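Local coordinates for high potential iron-sulfur protein (Rhodothermus marinus, PDB 3H31), which probably carries single electrons through a [4Fe-4S] cluster in its soluble domain, as part of the aerobic respiratory chain, at residues C38-P43 and C53-G58. Sequence-based numbering, arbitrary orientation.
Sequences CQLYVP and CQLIKG. With SF4 (iron/sulfur cluster), chain B.
Two ligand-bearing segments of the HiPIP fold, 38-43 and 53-58, meet beside the [4Fe-4S] cluster at the end of a two-stranded antiparallel sheet (41-42 with 52-53), where Y41 pairs with C53. Theirs is a non-hydrogen-bonded pair, and both turn their CB onto the cluster face of that sheet. Just beyond the strands, Q54 N donates to L40 O at 2.9 Å with an N-H...O angle of 161°; the same oxygen takes a CA-H contact from C53 CA at 3.4 Å.

C38 SG binds FE4 and C53 SG binds FE1, each at 2.3 Å. L40 packs against the cluster, with CB and CD1 each 4.0 Å from sulfide S2, and its CD1 also meets L55 CB at 4.0 Å. In the conformer described, I56 CD1 reaches sulfide S4 at 3.6 Å, and Y41 CB packs near S3.

L40 N donates to C38 SG at 3.4 Å in a nearly straight bond (172°), while C53 SG accepts from two amides, L55 N at 3.2 Å and I56 N (168°). W69 touches the C38 side chain, and C35 and C66 complete the ligand set. These N-H...S bonds would draw negative charge from the thiolates and be expected to stabilise the more reduced cluster, raising its potential; L40, Y41 and I56 probably restrict water near the sulfides they touch.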
ATOM      1  N   CYS A  38      -9.537  -1.575  -0.364  1.00  5.66           N
ATOM      2  CA  CYS A  38      -9.143  -2.122  -1.654  1.00  5.71           C
ATOM      3  C   CYS A  38      -9.151  -3.673  -1.615  1.00  6.31           C
ATOM      4  O   CYS A  38      -8.718  -4.283  -0.651  1.00  6.69           O
ATOM      5  CB  CYS A  38      -7.717  -1.676  -2.005  1.00  5.73           C
ATOM      6  SG  CYS A  38      -7.102  -2.328  -3.584  1.00  5.83           S
ATOM      7  N   GLN A  39      -9.604  -4.286  -2.719  1.00  6.33           N
ATOM      8  CA  GLN A  39      -9.675  -5.729  -2.749  0.51  6.99           C
ATOM      9  C   GLN A  39      -8.311  -6.370  -2.703  1.00  5.70           C
ATOM     10  O   GLN A  39      -8.263  -7.575  -2.383  1.00  6.84           O
ATOM     11  CB  GLN A  39     -10.383  -6.233  -4.011  0.51  7.33           C
ATOM     12  CG  GLN A  39     -11.858  -6.065  -4.204  0.51 12.18           C
ATOM     13  CD  GLN A  39     -12.399  -6.751  -5.442  0.51 16.54           C
ATOM     14  OE1 GLN A  39     -11.763  -7.628  -5.989  0.51 21.69           O
ATOM     15  NE2 GLN A  39     -13.517  -6.359  -5.980  0.51 18.00           N
ATOM     16  N   LEU A  40      -7.209  -5.681  -3.022  1.00  5.65           N
ATOM     17  CA  LEU A  40      -5.916  -6.331  -3.127  1.00  6.04           C
ATOM     18  C   LEU A  40      -5.072  -6.195  -1.869  1.00  5.77           C
ATOM     19  O   LEU A  40      -3.956  -6.749  -1.794  1.00  5.96           O
ATOM     20  CB  LEU A  40      -5.163  -5.794  -4.355  1.00  6.50           C
ATOM     21  CG  LEU A  40      -5.931  -6.058  -5.666  1.00  7.19           C
ATOM     22  CD1 LEU A  40      -5.172  -5.526  -6.856  1.00 10.09           C
ATOM     23  CD2 LEU A  40      -6.224  -7.508  -5.899  1.00 11.73           C
ATOM     24  N   TYR A  41      -5.620  -5.558  -0.815  1.00  5.51           N
ATOM     25  CA  TYR A  41      -4.875  -5.340   0.411  1.00  5.90           C
ATOM     26  C   TYR A  41      -4.856  -6.591   1.282  1.00  5.86           C
ATOM     27  O   TYR A  41      -5.862  -7.326   1.374  1.00  7.28           O
ATOM     28  CB  TYR A  41      -5.500  -4.178   1.186  1.00  5.89           C
ATOM     29  CG  TYR A  41      -4.745  -3.780   2.419  1.00  5.10           C
ATOM     30  CD1 TYR A  41      -3.422  -3.340   2.300  1.00  4.94           C
ATOM     31  CD2 TYR A  41      -5.317  -3.796   3.684  1.00  5.64           C
ATOM     32  CE1 TYR A  41      -2.706  -2.968   3.424  1.00  5.69           C
ATOM     33  CE2 TYR A  41      -4.594  -3.431   4.832  1.00  5.25           C
ATOM     34  CZ  TYR A  41      -3.293  -3.006   4.682  1.00  5.57           C
ATOM     35  OH  TYR A  41      -2.499  -2.656   5.765  1.00  6.41           O
ATOM     36  N   VAL A  42      -3.744  -6.823   1.934  1.00  5.60           N
ATOM     37  CA  VAL A  42      -3.590  -7.877   2.914  1.00  6.40           C
ATOM     38  C   VAL A  42      -3.241  -7.239   4.246  1.00  5.91           C
ATOM     39  O   VAL A  42      -2.140  -6.726   4.394  1.00  6.69           O
ATOM     40  CB  VAL A  42      -2.500  -8.870   2.474  1.00  7.65           C
ATOM     41  CG1 VAL A  42      -2.390 -10.010   3.522  1.00  9.73           C
ATOM     42  CG2 VAL A  42      -2.832  -9.429   1.120  1.00 11.15           C
ATOM     43  N   PRO A  43      -4.160  -7.211   5.207  1.00  6.45           N
ATOM     44  CA  PRO A  43      -3.876  -6.525   6.472  1.00  6.82           C
ATOM     45  C   PRO A  43      -2.672  -7.103   7.160  1.00  6.51           C
ATOM     46  O   PRO A  43      -2.286  -8.252   7.039  1.00  7.77           O
ATOM     47  CB  PRO A  43      -5.153  -6.712   7.257  1.00  8.13           C
ATOM     48  CG  PRO A  43      -6.225  -6.940   6.255  1.00 10.61           C
ATOM     49  CD  PRO A  43      -5.575  -7.674   5.130  1.00  8.12           C
ATOM     50  N   CYS A  53       0.213  -6.062  -0.190  1.00  5.69           N
ATOM     51  CA  CYS A  53      -0.639  -5.927  -1.351  1.00  5.55           C
ATOM     52  C   CYS A  53      -0.351  -7.067  -2.308  1.00  6.07           C
ATOM     53  O   CYS A  53       0.802  -7.497  -2.457  1.00  7.08           O
ATOM     54  CB  CYS A  53      -0.368  -4.572  -2.027  1.00  5.64           C
ATOM     55  SG  CYS A  53      -1.257  -4.315  -3.578  1.00  5.85           S
ATOM     56  N   GLN A  54      -1.396  -7.563  -2.951  1.00  6.20           N
ATOM     57  CA  GLN A  54      -1.273  -8.629  -3.930  0.53  6.54           C
ATOM     58  C   GLN A  54      -0.641  -8.138  -5.227  1.00  7.10           C
ATOM     59  O   GLN A  54      -0.184  -8.958  -6.037  1.00  9.70           O
ATOM     60  CB  GLN A  54      -2.629  -9.154  -4.358  0.53 10.15           C
ATOM     61  CG  GLN A  54      -3.325 -10.066  -3.405  0.53 12.14           C
ATOM     62  CD  GLN A  54      -4.406 -10.786  -4.188  0.53 15.25           C
ATOM     63  OE1 GLN A  54      -4.430 -11.219  -5.377  0.53 19.14           O
ATOM     64  NE2 GLN A  54      -5.547 -11.092  -3.612  0.53 25.17           N
ATOM     65  N   LEU A  55      -0.658  -6.842  -5.470  1.00  6.52           N
ATOM     66  CA  LEU A  55      -0.214  -6.222  -6.708  1.00  7.16           C
ATOM     67  C   LEU A  55       1.178  -5.621  -6.601  1.00  6.99           C
ATOM     68  O   LEU A  55       2.043  -5.868  -7.432  1.00 12.39           O
ATOM     69  CB  LEU A  55      -1.229  -5.154  -7.135  1.00  7.56           C
ATOM     70  CG  LEU A  55      -1.184  -4.789  -8.608  1.00  7.27           C
ATOM     71  CD1 LEU A  55      -1.754  -5.920  -9.474  1.00  9.36           C
ATOM     72  CD2 LEU A  55      -1.979  -3.522  -8.846  1.00  9.77           C
ATOM     73  N   ILE A  56       1.423  -4.808  -5.606  1.00  6.77           N
ATOM     74  CA  ILE A  56       2.789  -4.287  -5.525  0.56  6.55           C
ATOM     75  C   ILE A  56       3.410  -4.752  -4.221  1.00  6.41           C
ATOM     76  O   ILE A  56       2.780  -5.118  -3.227  1.00  7.32           O
ATOM     77  CB  ILE A  56       2.774  -2.763  -5.596  0.56  6.68           C
ATOM     78  CG1 ILE A  56       2.025  -2.171  -4.428  0.56  5.64           C
ATOM     79  CG2 ILE A  56       2.167  -2.320  -6.905  0.56  9.91           C
ATOM     80  CD1 ILE A  56       2.034  -0.646  -4.386  0.56  5.99           C
ATOM     81  N   LYS A  57       4.719  -4.890  -4.320  1.00  6.35           N
ATOM     82  CA  LYS A  57       5.532  -5.515  -3.315  1.00  7.03           C
ATOM     83  C   LYS A  57       5.925  -4.473  -2.274  1.00  6.26           C
ATOM     84  O   LYS A  57       5.828  -3.281  -2.466  1.00  7.18           O
ATOM     85  CB  LYS A  57       6.790  -6.102  -3.948  1.00  8.52           C
ATOM     86  CG  LYS A  57       6.499  -7.226  -4.886  1.00  9.75           C
ATOM     87  CD  LYS A  57       6.224  -8.458  -4.115  1.00 13.57           C
ATOM     88  CE  LYS A  57       5.867  -9.659  -4.990  1.00 15.48           C
ATOM     89  NZ  LYS A  57       5.929 -10.909  -4.160  1.00 31.10           N
ATOM     90  N   GLY A  58       6.384  -5.014  -1.128  1.00  7.13           N
ATOM     91  CA  GLY A  58       6.897  -4.186  -0.034  1.00  7.00           C
ATOM     92  C   GLY A  58       5.817  -3.846   0.972  1.00  6.03           C
ATOM     93  O   GLY A  58       4.663  -4.332   0.923  1.00  6.55           O
TER
HETATM   94 FE1  SF4 B  75      -2.408  -2.396  -3.275  1.00  5.25          FE
HETATM   95 FE2  SF4 B  75      -3.207  -0.191  -1.880  1.00  4.99          FE
HETATM   96 FE3  SF4 B  75      -2.956  -0.111  -4.584  1.00  5.11          FE
HETATM   97 FE4  SF4 B  75      -4.958  -1.588  -3.506  1.00  5.29          FE
HETATM   98  S1  SF4 B  75      -4.710   0.718  -3.395  1.00  5.28           S
HETATM   99  S2  SF4 B  75      -3.666  -2.201  -5.210  1.00  5.64           S
HETATM  100  S3  SF4 B  75      -3.900  -2.374  -1.594  1.00  5.41           S
HETATM  101  S4  SF4 B  75      -1.285  -0.399  -3.002  1.00  5.34           S